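Local structure of protein SSD1 (Saccharomyces cerevisiae S288C, 7AM1) at residues S408-A413 with R665-H670; N327-Q332 with L429-F434; Q176-D181 with P793-N798. The protein binds mRNA untranslated regions and represses translation, being a non-enzymatic pseudonuclease of the RNase II family. One frame throughout, in Å; residues are numbered along the deposited sequence.

Interaction 1: S408-A413 with R665-H670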
ATOM      1  N   SER A 408       6.554 -30.460  -5.789  1.00 62.86           N
ATOM      2  CA  SER A 408       7.208 -29.769  -4.682  1.00 62.54           C
ATOM      3  C   SER A 408       7.396 -28.286  -4.984  1.00 58.85           C
ATOM      4  O   SER A 408       7.207 -27.435  -4.105  1.00 56.71           O
ATOM      5  CB  SER A 408       8.551 -30.434  -4.386  1.00 66.62           C
ATOM      6  OG  SER A 408       9.231 -29.772  -3.336  1.00 68.11           O
ATOM      7  N   VAL A 409       7.794 -27.958  -6.216  1.00 57.21           N
ATOM      8  CA  VAL A 409       7.981 -26.559  -6.590  1.00 55.30           C
ATOM      9  C   VAL A 409       6.656 -25.812  -6.530  1.00 50.09           C
ATOM     10  O   VAL A 409       6.581 -24.683  -6.031  1.00 47.70           O
ATOM     11  CB  VAL A 409       8.619 -26.466  -7.989  1.00 59.84           C
ATOM     12  CG1 VAL A 409       8.479 -25.062  -8.545  1.00 60.44           C
ATOM     13  CG2 VAL A 409      10.081 -26.872  -7.929  1.00 62.49           C
ATOM     14  N   ASP A 410       5.593 -26.426  -7.045  1.00 49.54           N
ATOM     15  CA  ASP A 410       4.286 -25.779  -7.050  1.00 48.68           C
ATOM     16  C   ASP A 410       3.823 -25.481  -5.629  1.00 48.83           C
ATOM     17  O   ASP A 410       3.401 -24.358  -5.322  1.00 46.66           O
ATOM     18  CB  ASP A 410       3.286 -26.671  -7.792  1.00 49.54           C
ATOM     19  CG  ASP A 410       1.907 -26.062  -7.878  1.00 49.96           C
ATOM     20  OD1 ASP A 410       1.808 -24.842  -8.122  1.00 49.22           O
ATOM     21  OD2 ASP A 410       0.919 -26.814  -7.746  1.00 51.62           O
ATOM     22  N   ARG A 411       3.913 -26.476  -4.743  1.00 51.55           N
ATOM     23  CA  ARG A 411       3.484 -26.299  -3.360  1.00 52.84           C
ATOM     24  C   ARG A 411       4.298 -25.222  -2.658  1.00 51.91           C
ATOM     25  O   ARG A 411       3.749 -24.410  -1.904  1.00 51.41           O
ATOM     26  CB  ARG A 411       3.603 -27.625  -2.608  1.00 55.75           C
ATOM     27  CG  ARG A 411       2.649 -28.697  -3.100  1.00 58.65           C
ATOM     28  CD  ARG A 411       2.886 -30.038  -2.408  1.00 63.31           C
ATOM     29  NE  ARG A 411       4.130 -30.672  -2.837  1.00 66.15           N
ATOM     30  N   ARG A 412       5.610 -25.201  -2.894  1.00 51.32           N
ATOM     31  CA  ARG A 412       6.470 -24.225  -2.235  1.00 50.85           C
ATOM     32  C   ARG A 412       6.228 -22.828  -2.794  1.00 46.14           C
ATOM     33  O   ARG A 412       6.297 -21.838  -2.057  1.00 43.31           O
ATOM     34  CB  ARG A 412       7.926 -24.657  -2.400  1.00 55.32           C
ATOM     35  CG  ARG A 412       8.215 -25.938  -1.616  1.00 59.90           C
ATOM     36  CD  ARG A 412       9.477 -26.653  -2.072  1.00 63.78           C
ATOM     37  NE  ARG A 412       9.735 -27.844  -1.262  1.00 67.51           N
ATOM     38  CZ  ARG A 412      10.305 -27.848  -0.061  1.00 69.78           C
ATOM     39  NH1 ARG A 412      10.703 -26.718   0.508  1.00 69.94           N
ATOM     40  NH2 ARG A 412      10.477 -29.000   0.572  1.00 71.63           N
ATOM     41  N   ALA A 413       5.947 -22.726  -4.098  1.00 45.66           N
ATOM     42  CA  ALA A 413       5.581 -21.439  -4.685  1.00 43.78           C
ATOM     43  C   ALA A 413       4.204 -20.991  -4.211  1.00 42.91           C
ATOM     44  O   ALA A 413       3.964 -19.795  -4.016  1.00 41.49           O
ATOM     45  CB  ALA A 413       5.611 -21.530  -6.211  1.00 42.80           C
ATOM     46  N   ARG A 665       5.874 -13.438 -10.336  1.00 37.40           N
ATOM     47  CA  ARG A 665       5.837 -12.834  -9.011  1.00 37.73           C
ATOM     48  C   ARG A 665       4.510 -12.992  -8.280  1.00 36.83           C
ATOM     49  O   ARG A 665       4.447 -12.650  -7.093  1.00 38.08           O
ATOM     50  CB  ARG A 665       6.177 -11.335  -9.088  1.00 37.11           C
ATOM     51  CG  ARG A 665       5.395 -10.536 -10.132  1.00 36.64           C
ATOM     52  CD  ARG A 665       5.788  -9.065 -10.082  1.00 35.41           C
ATOM     53  NE  ARG A 665       4.974  -8.218 -10.944  1.00 34.87           N
ATOM     54  CZ  ARG A 665       3.810  -7.678 -10.590  1.00 35.71           C
ATOM     55  NH1 ARG A 665       3.292  -7.912  -9.388  1.00 35.32           N
ATOM     56  NH2 ARG A 665       3.152  -6.910 -11.451  1.00 36.02           N
ATOM     57  N   ARG A 666       3.466 -13.504  -8.930  1.00 35.91           N
ATOM     58  CA  ARG A 666       2.165 -13.718  -8.309  1.00 36.22           C
ATOM     59  C   ARG A 666       1.724 -15.158  -8.533  1.00 37.17           C
ATOM     60  O   ARG A 666       1.660 -15.621  -9.678  1.00 38.31           O
ATOM     61  CB  ARG A 666       1.114 -12.765  -8.884  1.00 36.59           C
ATOM     62  CG  ARG A 666       1.483 -11.301  -8.814  1.00 36.20           C
ATOM     63  CD  ARG A 666       0.279 -10.427  -9.175  1.00 36.02           C
ATOM     64  NE  ARG A 666      -0.203 -10.694 -10.533  1.00 36.18           N
ATOM     65  CZ  ARG A 666      -0.437  -9.765 -11.461  1.00 35.53           C
ATOM     66  NH1 ARG A 666      -0.245  -8.478 -11.194  1.00 35.90           N
ATOM     67  NH2 ARG A 666      -0.872 -10.125 -12.663  1.00 36.10           N
ATOM     68  N   TYR A 667       1.404 -15.865  -7.447  1.00 36.60           N
ATOM     69  CA  TYR A 667       0.948 -17.239  -7.603  1.00 36.98           C
ATOM     70  C   TYR A 667      -0.485 -17.318  -8.117  1.00 35.99           C
ATOM     71  O   TYR A 667      -0.847 -18.303  -8.765  1.00 36.93           O
ATOM     72  CB  TYR A 667       1.040 -18.014  -6.288  1.00 37.71           C
ATOM     73  CG  TYR A 667       0.741 -19.479  -6.491  1.00 41.35           C
ATOM     74  CD1 TYR A 667       1.733 -20.353  -6.914  1.00 42.81           C
ATOM     75  CD2 TYR A 667      -0.542 -19.979  -6.311  1.00 44.16           C
ATOM     76  CE1 TYR A 667       1.463 -21.689  -7.127  1.00 45.18           C
ATOM     77  CE2 TYR A 667      -0.822 -21.314  -6.522  1.00 46.63           C
ATOM     78  CZ  TYR A 667       0.182 -22.164  -6.930  1.00 47.17           C
ATOM     79  OH  TYR A 667      -0.098 -23.492  -7.138  1.00 48.93           O
ATOM     80  N   ALA A 668      -1.320 -16.314  -7.834  1.00 34.93           N
ATOM     81  CA  ALA A 668      -2.681 -16.332  -8.360  1.00 35.59           C
ATOM     82  C   ALA A 668      -2.671 -16.512  -9.874  1.00 37.54           C
ATOM     83  O   ALA A 668      -3.511 -17.228 -10.432  1.00 38.12           O
ATOM     84  CB  ALA A 668      -3.413 -15.045  -7.982  1.00 33.97           C
ATOM     85  N   ASP A 669      -1.708 -15.878 -10.551  1.00 37.24           N
ATOM     86  CA  ASP A 669      -1.596 -16.005 -11.998  1.00 37.85           C
ATOM     87  C   ASP A 669      -1.364 -17.449 -12.421  1.00 40.11           C
ATOM     88  O   ASP A 669      -1.788 -17.849 -13.512  1.00 42.26           O
ATOM     89  CB  ASP A 669      -0.466 -15.110 -12.513  1.00 36.07           C
ATOM     90  CG  ASP A 669      -0.751 -13.630 -12.304  1.00 36.63           C
ATOM     91  OD1 ASP A 669      -1.111 -13.259 -11.168  1.00 36.39           O
ATOM     92  OD2 ASP A 669      -0.603 -12.837 -13.260  1.00 36.01           O
ATOM     93  N   HIS A 670      -0.688 -18.245 -11.586  1.00 40.47           N
ATOM     94  CA  HIS A 670      -0.508 -19.658 -11.905  1.00 40.73           C
ATOM     95  C   HIS A 670      -1.854 -20.355 -12.018  1.00 42.14           C
ATOM     96  O   HIS A 670      -2.102 -21.099 -12.972  1.00 43.56           O
ATOM     97  CB  HIS A 670       0.355 -20.346 -10.848  1.00 39.84           C
ATOM     98  CG  HIS A 670       1.793 -19.939 -10.883  1.00 41.33           C
ATOM     99  ND1 HIS A 670       2.825 -20.842 -10.739  1.00 42.15           N
ATOM    100  CD2 HIS A 670       2.373 -18.726 -11.049  1.00 40.97           C
ATOM    101  CE1 HIS A 670       3.978 -20.203 -10.813  1.00 42.81           C
ATOM    102  NE2 HIS A 670       3.733 -18.918 -11.001  1.00 41.63           N
TER
HETATM  103  O   HOH W   1       2.287 -23.565 -10.427  1.00 45.59           O

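Interaction 2: N327-Q332 with L429-F434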
ATOM      1  N   ASN A 327      12.122 -19.442   3.179  1.00 60.45           N
ATOM      2  CA  ASN A 327      12.964 -20.613   3.375  1.00 64.99           C
ATOM      3  C   ASN A 327      12.524 -21.807   2.536  1.00 65.83           C
ATOM      4  O   ASN A 327      13.105 -22.889   2.662  1.00 69.53           O
ATOM      5  CB  ASN A 327      12.977 -20.991   4.858  1.00 67.64           C
ATOM      6  CG  ASN A 327      11.608 -21.409   5.362  1.00 68.67           C
ATOM      7  OD1 ASN A 327      10.589 -21.127   4.730  1.00 67.52           O
ATOM      8  ND2 ASN A 327      11.577 -22.083   6.506  1.00 70.78           N
ATOM      9  N   GLU A 328      11.527 -21.633   1.666  1.00 62.04           N
ATOM     10  CA  GLU A 328      10.937 -22.776   0.985  1.00 60.92           C
ATOM     11  C   GLU A 328      11.907 -23.466   0.031  1.00 62.82           C
ATOM     12  O   GLU A 328      11.672 -24.624  -0.330  1.00 64.04           O
ATOM     13  CB  GLU A 328       9.691 -22.337   0.214  1.00 58.70           C
ATOM     14  CG  GLU A 328       8.563 -21.784   1.078  1.00 58.12           C
ATOM     15  CD  GLU A 328       8.718 -20.307   1.408  1.00 57.84           C
ATOM     16  OE1 GLU A 328       9.781 -19.720   1.109  1.00 57.97           O
ATOM     17  OE2 GLU A 328       7.758 -19.728   1.958  1.00 57.38           O
ATOM     18  N   TYR A 329      12.991 -22.797  -0.374  1.00 63.48           N
ATOM     19  CA  TYR A 329      13.900 -23.335  -1.376  1.00 67.38           C
ATOM     20  C   TYR A 329      15.306 -23.609  -0.861  1.00 74.10           C
ATOM     21  O   TYR A 329      16.124 -24.150  -1.614  1.00 74.65           O
ATOM     22  CB  TYR A 329      14.011 -22.370  -2.570  1.00 63.57           C
ATOM     23  CG  TYR A 329      12.688 -22.018  -3.217  1.00 59.93           C
ATOM     24  CD1 TYR A 329      11.769 -23.002  -3.546  1.00 59.91           C
ATOM     25  CD2 TYR A 329      12.360 -20.693  -3.489  1.00 56.85           C
ATOM     26  CE1 TYR A 329      10.561 -22.682  -4.132  1.00 58.57           C
ATOM     27  CE2 TYR A 329      11.155 -20.363  -4.076  1.00 55.19           C
ATOM     28  CZ  TYR A 329      10.259 -21.361  -4.396  1.00 55.79           C
ATOM     29  OH  TYR A 329       9.055 -21.043  -4.982  1.00 53.83           O
ATOM     30  N   LEU A 330      15.613 -23.253   0.384  1.00 81.24           N
ATOM     31  CA  LEU A 330      16.968 -23.396   0.897  1.00 86.22           C
ATOM     32  C   LEU A 330      17.327 -24.864   1.102  1.00 88.08           C
ATOM     33  O   LEU A 330      16.472 -25.707   1.383  1.00 93.13           O
ATOM     34  CB  LEU A 330      17.112 -22.630   2.213  1.00 87.40           C
ATOM     35  CG  LEU A 330      16.718 -21.152   2.148  1.00 85.54           C
ATOM     36  CD1 LEU A 330      16.879 -20.489   3.507  1.00 84.79           C
ATOM     37  CD2 LEU A 330      17.527 -20.409   1.092  1.00 85.14           C
ATOM     38  N   ASP A 331      18.616 -25.164   0.941  1.00 84.70           N
ATOM     39  CA  ASP A 331      19.129 -26.518   1.102  1.00 86.45           C
ATOM     40  C   ASP A 331      19.548 -26.748   2.549  1.00 91.71           C
ATOM     41  O   ASP A 331      20.251 -25.920   3.138  1.00 87.20           O
ATOM     42  CB  ASP A 331      20.315 -26.761   0.166  1.00 85.56           C
ATOM     43  N   GLN A 332      19.109 -27.873   3.120  1.00104.37           N
ATOM     44  CA  GLN A 332      19.503 -28.220   4.481  1.00110.43           C
ATOM     45  C   GLN A 332      21.022 -28.290   4.611  1.00116.62           C
ATOM     46  O   GLN A 332      21.602 -27.744   5.557  1.00113.88           O
ATOM     47  CB  GLN A 332      18.865 -29.549   4.885  1.00113.03           C
ATOM     48  N   LEU A 429       9.295 -15.070  -6.110  1.00 42.04           N
ATOM     49  CA  LEU A 429       8.258 -16.075  -5.918  1.00 41.39           C
ATOM     50  C   LEU A 429       8.833 -17.472  -6.119  1.00 41.38           C
ATOM     51  O   LEU A 429       8.594 -18.377  -5.312  1.00 41.61           O
ATOM     52  CB  LEU A 429       7.096 -15.834  -6.882  1.00 41.00           C
ATOM     53  CG  LEU A 429       5.971 -16.873  -6.867  1.00 41.62           C
ATOM     54  CD1 LEU A 429       5.281 -16.891  -5.513  1.00 42.23           C
ATOM     55  CD2 LEU A 429       4.971 -16.605  -7.982  1.00 40.37           C
ATOM     56  N   LEU A 430       9.609 -17.645  -7.175  1.00 41.53           N
ATOM     57  CA  LEU A 430      10.107 -18.931  -7.634  1.00 43.50           C
ATOM     58  C   LEU A 430      11.571 -19.104  -7.272  1.00 43.31           C
ATOM     59  O   LEU A 430      12.242 -18.160  -6.845  1.00 41.22           O
ATOM     60  CB  LEU A 430       9.924 -19.038  -9.149  1.00 46.11           C
ATOM     61  CG  LEU A 430       8.483 -18.895  -9.642  1.00 47.09           C
ATOM     62  CD1 LEU A 430       8.444 -18.702 -11.150  1.00 48.15           C
ATOM     63  CD2 LEU A 430       7.665 -20.107  -9.232  1.00 47.47           C
ATOM     64  N   PRO A 431      12.107 -20.314  -7.424  1.00 46.82           N
ATOM     65  CA  PRO A 431      13.551 -20.500  -7.247  1.00 50.49           C
ATOM     66  C   PRO A 431      14.330 -19.643  -8.229  1.00 54.54           C
ATOM     67  O   PRO A 431      13.879 -19.372  -9.345  1.00 55.12           O
ATOM     68  CB  PRO A 431      13.758 -21.996  -7.516  1.00 51.30           C
ATOM     69  CG  PRO A 431      12.422 -22.621  -7.280  1.00 51.06           C
ATOM     70  CD  PRO A 431      11.417 -21.586  -7.707  1.00 48.79           C
ATOM     71  N   GLN A 432      15.523 -19.221  -7.799  1.00 57.89           N
ATOM     72  CA  GLN A 432      16.378 -18.410  -8.657  1.00 59.18           C
ATOM     73  C   GLN A 432      16.570 -19.064 -10.017  1.00 58.96           C
ATOM     74  O   GLN A 432      16.619 -18.379 -11.045  1.00 59.48           O
ATOM     75  CB  GLN A 432      17.735 -18.190  -7.989  1.00 61.82           C
ATOM     76  CG  GLN A 432      17.940 -16.791  -7.451  1.00 62.85           C
ATOM     77  CD  GLN A 432      17.923 -15.745  -8.545  1.00 63.30           C
ATOM     78  OE1 GLN A 432      18.164 -16.049  -9.711  1.00 64.66           O
ATOM     79  NE2 GLN A 432      17.631 -14.504  -8.174  1.00 62.25           N
ATOM     80  N   SER A 433      16.662 -20.397 -10.042  1.00 58.12           N
ATOM     81  CA  SER A 433      16.872 -21.109 -11.296  1.00 58.79           C
ATOM     82  C   SER A 433      15.743 -20.858 -12.285  1.00 57.49           C
ATOM     83  O   SER A 433      15.974 -20.857 -13.500  1.00 58.23           O
ATOM     84  CB  SER A 433      17.013 -22.608 -11.023  1.00 60.89           C
ATOM     85  OG  SER A 433      15.846 -23.122 -10.403  1.00 61.11           O
ATOM     86  N   PHE A 434      14.519 -20.646 -11.794  1.00 56.69           N
ATOM     87  CA  PHE A 434      13.406 -20.345 -12.687  1.00 56.99           C
ATOM     88  C   PHE A 434      13.536 -18.945 -13.269  1.00 56.87           C
ATOM     89  O   PHE A 434      13.356 -18.742 -14.476  1.00 59.53           O
ATOM     90  CB  PHE A 434      12.078 -20.492 -11.944  1.00 56.80           C
ATOM     91  CG  PHE A 434      11.603 -21.910 -11.823  1.00 57.48           C
ATOM     92  CD1 PHE A 434      12.320 -22.836 -11.082  1.00 59.19           C
ATOM     93  CD2 PHE A 434      10.432 -22.313 -12.437  1.00 56.14           C
ATOM     94  CE1 PHE A 434      11.883 -24.139 -10.965  1.00 60.30           C
ATOM     95  CE2 PHE A 434       9.988 -23.615 -12.323  1.00 57.12           C
ATOM     96  CZ  PHE A 434      10.714 -24.530 -11.588  1.00 59.23           C
TER

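Interaction 3: Q176-D181 with P793-N798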
ATOM      1  N   GLN A 176      -0.283   9.444  26.896  1.00 50.75           N
ATOM      2  CA  GLN A 176      -0.422   8.165  26.203  1.00 51.70           C
ATOM      3  C   GLN A 176      -0.939   8.361  24.782  1.00 45.83           C
ATOM      4  O   GLN A 176      -0.471   7.704  23.842  1.00 43.22           O
ATOM      5  CB  GLN A 176      -1.356   7.247  26.993  1.00 59.67           C
ATOM      6  CG  GLN A 176      -1.523   5.846  26.418  1.00 66.20           C
ATOM      7  CD  GLN A 176      -0.207   5.094  26.312  1.00 71.38           C
ATOM      8  OE1 GLN A 176       0.127   4.549  25.258  1.00 72.99           O
ATOM      9  NE2 GLN A 176       0.548   5.062  27.406  1.00 73.36           N
ATOM     10  N   LYS A 177      -1.907   9.259  24.606  1.00 43.78           N
ATOM     11  CA  LYS A 177      -2.464   9.496  23.279  1.00 43.21           C
ATOM     12  C   LYS A 177      -1.416  10.105  22.357  1.00 40.45           C
ATOM     13  O   LYS A 177      -1.254   9.672  21.210  1.00 38.13           O
ATOM     14  CB  LYS A 177      -3.687  10.404  23.392  1.00 47.43           C
ATOM     15  CG  LYS A 177      -4.356  10.720  22.066  1.00 50.63           C
ATOM     16  CD  LYS A 177      -4.684   9.445  21.309  1.00 53.49           C
ATOM     17  CE  LYS A 177      -5.547   9.710  20.092  1.00 55.23           C
ATOM     18  NZ  LYS A 177      -5.800   8.446  19.339  1.00 56.09           N
ATOM     19  N   LYS A 178      -0.697  11.116  22.848  1.00 42.05           N
ATOM     20  CA  LYS A 178       0.409  11.693  22.092  1.00 43.21           C
ATOM     21  C   LYS A 178       1.412  10.618  21.698  1.00 40.03           C
ATOM     22  O   LYS A 178       1.834  10.542  20.540  1.00 36.55           O
ATOM     23  CB  LYS A 178       1.069  12.796  22.924  1.00 47.97           C
ATOM     24  CG  LYS A 178       2.244  13.482  22.260  1.00 51.51           C
ATOM     25  CD  LYS A 178       2.719  14.693  23.072  1.00 54.54           C
ATOM     26  CE  LYS A 178       1.831  15.910  22.843  1.00 56.34           C
ATOM     27  NZ  LYS A 178       2.447  17.165  23.359  1.00 57.31           N
ATOM     28  N   ASN A 179       1.771   9.745  22.643  1.00 41.80           N
ATOM     29  CA  ASN A 179       2.736   8.690  22.352  1.00 43.07           C
ATOM     30  C   ASN A 179       2.226   7.762  21.262  1.00 44.65           C
ATOM     31  O   ASN A 179       2.955   7.437  20.317  1.00 45.21           O
ATOM     32  CB  ASN A 179       3.040   7.885  23.613  1.00 44.79           C
ATOM     33  CG  ASN A 179       3.898   8.637  24.592  1.00 45.95           C
ATOM     34  OD1 ASN A 179       4.294   9.782  24.352  1.00 44.56           O
ATOM     35  ND2 ASN A 179       4.197   7.992  25.709  1.00 48.17           N
ATOM     36  N   ASP A 180       0.968   7.323  21.375  1.00 45.68           N
ATOM     37  CA  ASP A 180       0.402   6.426  20.374  1.00 46.90           C
ATOM     38  C   ASP A 180       0.313   7.101  19.012  1.00 43.62           C
ATOM     39  O   ASP A 180       0.601   6.478  17.985  1.00 43.19           O
ATOM     40  CB  ASP A 180      -0.982   5.948  20.816  1.00 52.69           C
ATOM     41  CG  ASP A 180      -0.928   4.991  21.992  1.00 59.77           C
ATOM     42  OD1 ASP A 180       0.175   4.497  22.321  1.00 61.69           O
ATOM     43  OD2 ASP A 180      -1.998   4.733  22.588  1.00 63.38           O
ATOM     44  N   ASP A 181      -0.069   8.381  18.987  1.00 42.44           N
ATOM     45  CA  ASP A 181      -0.228   9.093  17.723  1.00 41.28           C
ATOM     46  C   ASP A 181       1.088   9.171  16.958  1.00 38.83           C
ATOM     47  O   ASP A 181       1.113   8.998  15.734  1.00 36.52           O
ATOM     48  CB  ASP A 181      -0.772  10.500  17.979  1.00 42.23           C
ATOM     49  CG  ASP A 181      -2.281  10.524  18.164  1.00 43.64           C
ATOM     50  OD1 ASP A 181      -2.935   9.482  17.935  1.00 43.34           O
ATOM     51  OD2 ASP A 181      -2.809  11.590  18.555  1.00 43.89           O
ATOM     52  N   PRO A 793       7.413  20.900  24.022  1.00 42.81           N
ATOM     53  CA  PRO A 793       6.202  21.053  24.837  1.00 45.01           C
ATOM     54  C   PRO A 793       6.465  20.620  26.271  1.00 47.54           C
ATOM     55  O   PRO A 793       7.151  19.627  26.522  1.00 47.81           O
ATOM     56  CB  PRO A 793       5.185  20.136  24.143  1.00 44.26           C
ATOM     57  CG  PRO A 793       5.677  19.996  22.768  1.00 42.50           C
ATOM     58  CD  PRO A 793       7.172  20.047  22.845  1.00 41.65           C
ATOM     59  N   ALA A 794       5.883  21.359  27.217  1.00 51.30           N
ATOM     60  CA  ALA A 794       6.125  21.077  28.627  1.00 54.16           C
ATOM     61  C   ALA A 794       5.762  19.642  28.983  1.00 54.77           C
ATOM     62  O   ALA A 794       6.468  18.990  29.762  1.00 55.65           O
ATOM     63  CB  ALA A 794       5.337  22.058  29.498  1.00 56.54           C
ATOM     64  N   ASP A 795       4.663  19.129  28.426  1.00 53.14           N
ATOM     65  CA  ASP A 795       4.207  17.793  28.780  1.00 53.37           C
ATOM     66  C   ASP A 795       5.086  16.689  28.209  1.00 51.14           C
ATOM     67  O   ASP A 795       4.895  15.525  28.580  1.00 52.70           O
ATOM     68  CB  ASP A 795       2.757  17.591  28.326  1.00 55.65           C
ATOM     69  CG  ASP A 795       2.597  17.669  26.820  1.00 56.77           C
ATOM     70  OD1 ASP A 795       3.177  16.828  26.106  1.00 57.07           O
ATOM     71  OD2 ASP A 795       1.868  18.565  26.349  1.00 57.56           O
ATOM     72  N   GLU A 796       6.044  17.015  27.342  1.00 47.34           N
ATOM     73  CA  GLU A 796       6.919  16.012  26.746  1.00 45.97           C
ATOM     74  C   GLU A 796       8.268  15.901  27.446  1.00 48.00           C
ATOM     75  O   GLU A 796       9.117  15.123  27.000  1.00 47.92           O
ATOM     76  CB  GLU A 796       7.135  16.317  25.256  1.00 43.96           C
ATOM     77  CG  GLU A 796       5.915  16.045  24.397  1.00 43.93           C
ATOM     78  CD  GLU A 796       6.158  16.285  22.916  1.00 43.97           C
ATOM     79  OE1 GLU A 796       7.322  16.202  22.468  1.00 43.87           O
ATOM     80  OE2 GLU A 796       5.172  16.552  22.197  1.00 43.66           O
ATOM     81  N   LYS A 797       8.486  16.648  28.527  1.00 51.23           N
ATOM     82  CA  LYS A 797       9.656  16.448  29.373  1.00 56.06           C
ATOM     83  C   LYS A 797       9.420  15.382  30.433  1.00 58.43           C
ATOM     84  O   LYS A 797      10.358  15.019  31.152  1.00 59.53           O
ATOM     85  CB  LYS A 797      10.073  17.771  30.022  1.00 59.48           C
ATOM     86  CG  LYS A 797      10.618  18.783  29.009  1.00 62.21           C
ATOM     87  CD  LYS A 797      10.918  20.136  29.637  1.00 66.60           C
ATOM     88  CE  LYS A 797       9.868  21.172  29.280  1.00 68.80           C
ATOM     89  NZ  LYS A 797      10.247  22.527  29.774  1.00 71.32           N
ATOM     90  N   ASN A 798       8.193  14.886  30.535  1.00 60.82           N
ATOM     91  CA  ASN A 798       7.878  13.745  31.381  1.00 63.11           C
ATOM     92  C   ASN A 798       8.662  12.525  30.908  1.00 60.80           C
ATOM     93  O   ASN A 798       8.707  12.256  29.699  1.00 59.37           O
ATOM     94  CB  ASN A 798       6.371  13.486  31.296  1.00 67.37           C
ATOM     95  CG  ASN A 798       5.918  12.293  32.115  1.00 73.93           C
ATOM     96  OD1 ASN A 798       6.724  11.523  32.634  1.00 76.85           O
ATOM     97  ND2 ASN A 798       4.605  12.121  32.209  1.00 76.23           N
TER

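Interaction 1: S408-A413 with R665-H670
Asp410 OD1 is the polar atom on which this buried contact turns, gripped by the Tyr667 hydroxyl and by a water. Tyr667 OH donates to Asp410 OD1 over a short 2.5 Å, arriving on the syn side but 30° out of the carboxylate plane, so that the acid sits at the rim of the phenol, its own plane turned 25° from the ring. The water donates to Asp410 OD1 at 2.7 Å and lies 2.8 Å from His670 ND1, linking acid and imidazole indirectly. With CG anti to the backbone N (chi1 -172°), the Tyr667 ring reaches across to helix 408-416, where its CD1 lies 4.1 Å from Ala413 CB. His670 CB covers one ring face over its centre. The other carboxylate oxygen, OD2, accepts from Gly406 N, which helps fix the rotation of the acid. Losing the hydroxyl to a phenylalanine here would probably leave Asp410 OD1 without its direct donor and the acid less firmly turned toward the ring. The segment 665-670 falls in the RNB domain, and the chemistry implies a buried negative charge probably stabilised by shared hydrogen bonds.

Interaction 2: N327-Q332 with L429-F434
Tyr329 and the Leu429-Pro431 backbone illustrate how one aromatic residue can fasten a loop by two unlike contacts at once. At the rim of the phenol, Tyr329 OH donates to Leu429 O over 2.7 Å; the hydroxyl lies in the carbonyl plane, on a lone pair, with a C=O...donor angle of 140°. Over one ring face comes Pro431, whose CG stands 3.7 Å from the Tyr329 centroid and only 13° off the normal, a CH-pi contact nearly centred on the ring. Its CD lies farther out, 3.5 Å from Tyr329 CZ, and the Leu430 carbonyl carbon approaches Tyr329 CE2 to 3.5 Å. Tyr329 CG stands anti to that residue's own carbonyl carbon (chi1 -56°), which swings the ring toward Pro431.

Farther out, Pro431 occupies the N-cap position of helix 432-438, and Pro431 O accepts from Phe434 N at 2.8 Å in the first turn. Around the ring, Arg412, Ala413 and Arg416 of helix 408-416 also touch Tyr329, while Leu429 and Leu430 pack on His670 of helix 668-681. The loop 327-332, running between helices 311-321 and 349-354, is thereby laid against helix 408-416 and the start of helix 432-438. Proline hydrogens carry a slight positive polarity and suit the electron-rich face, whereas the hydroxyl satisfies a buried carbonyl, so the ring is probably limited in both tilt and slide.

Interaction 3: Q176-D181 with P793-N798
Lys178 reaches out from helix 175-186 to meet two acids, Asp795 and Glu796, in a compact salt-bridge network. Its chain leaves the helix extended and bends at chi3 (-79°), which brings the ammonium between the carboxylates. Lys178 NZ donates to Asp795 OD1 at 2.9 Å, on the syn lone pair, the two side chains meeting from opposite directions. Lys178 NZ also donates to Glu796 OE2 at 3.0 Å, here on the anti lone pair, as the chains cross at about a right angle. Lys178 CD also lies close to this oxygen, 3.2 Å from Glu796 OE2, so the lysine methylenes share in the tight part.

The looser side is that of Asp795, partly exposed: Asp795 OD2 receives only a weak bond from Lys178 NZ, at 3.4 Å, and also accepts from Gln172. Glu796, by contrast, is buried, with OE1 paired to Arg803 and OE2 also bonded to Gln763, while Lys178 NZ donates to Asp762 O as well. The network joins a helix from the N-terminal part of the chain to the DIS3L2-like C-terminal region, and its shared charges probably let a buried lysine and glutamate remain ionised.

How the interactions relate
Interactions 1 and 2 form one continuous buried cluster around helix 408-416, their centres about 12 Å apart and their segments alternating along the chain. Helix 408-416 serves both: Arg412 NH1 reaches Glu328 O, and Ala413 packs against Tyr329 and Leu429. In each a tyrosine hydroxyl donates to an oxygen, but the acceptor is a carboxylate in one and a backbone carbonyl in the other. The centre of interaction 3 lies about 47 Å from the centres of interactions 1 and 2, and its segments close a much longer loop enclosing them. All three are largely buried, yet 176-181 with 793-798 relies on charge and has a partly exposed acid, whereas the RNB pair combines neutral donors with apolar packing.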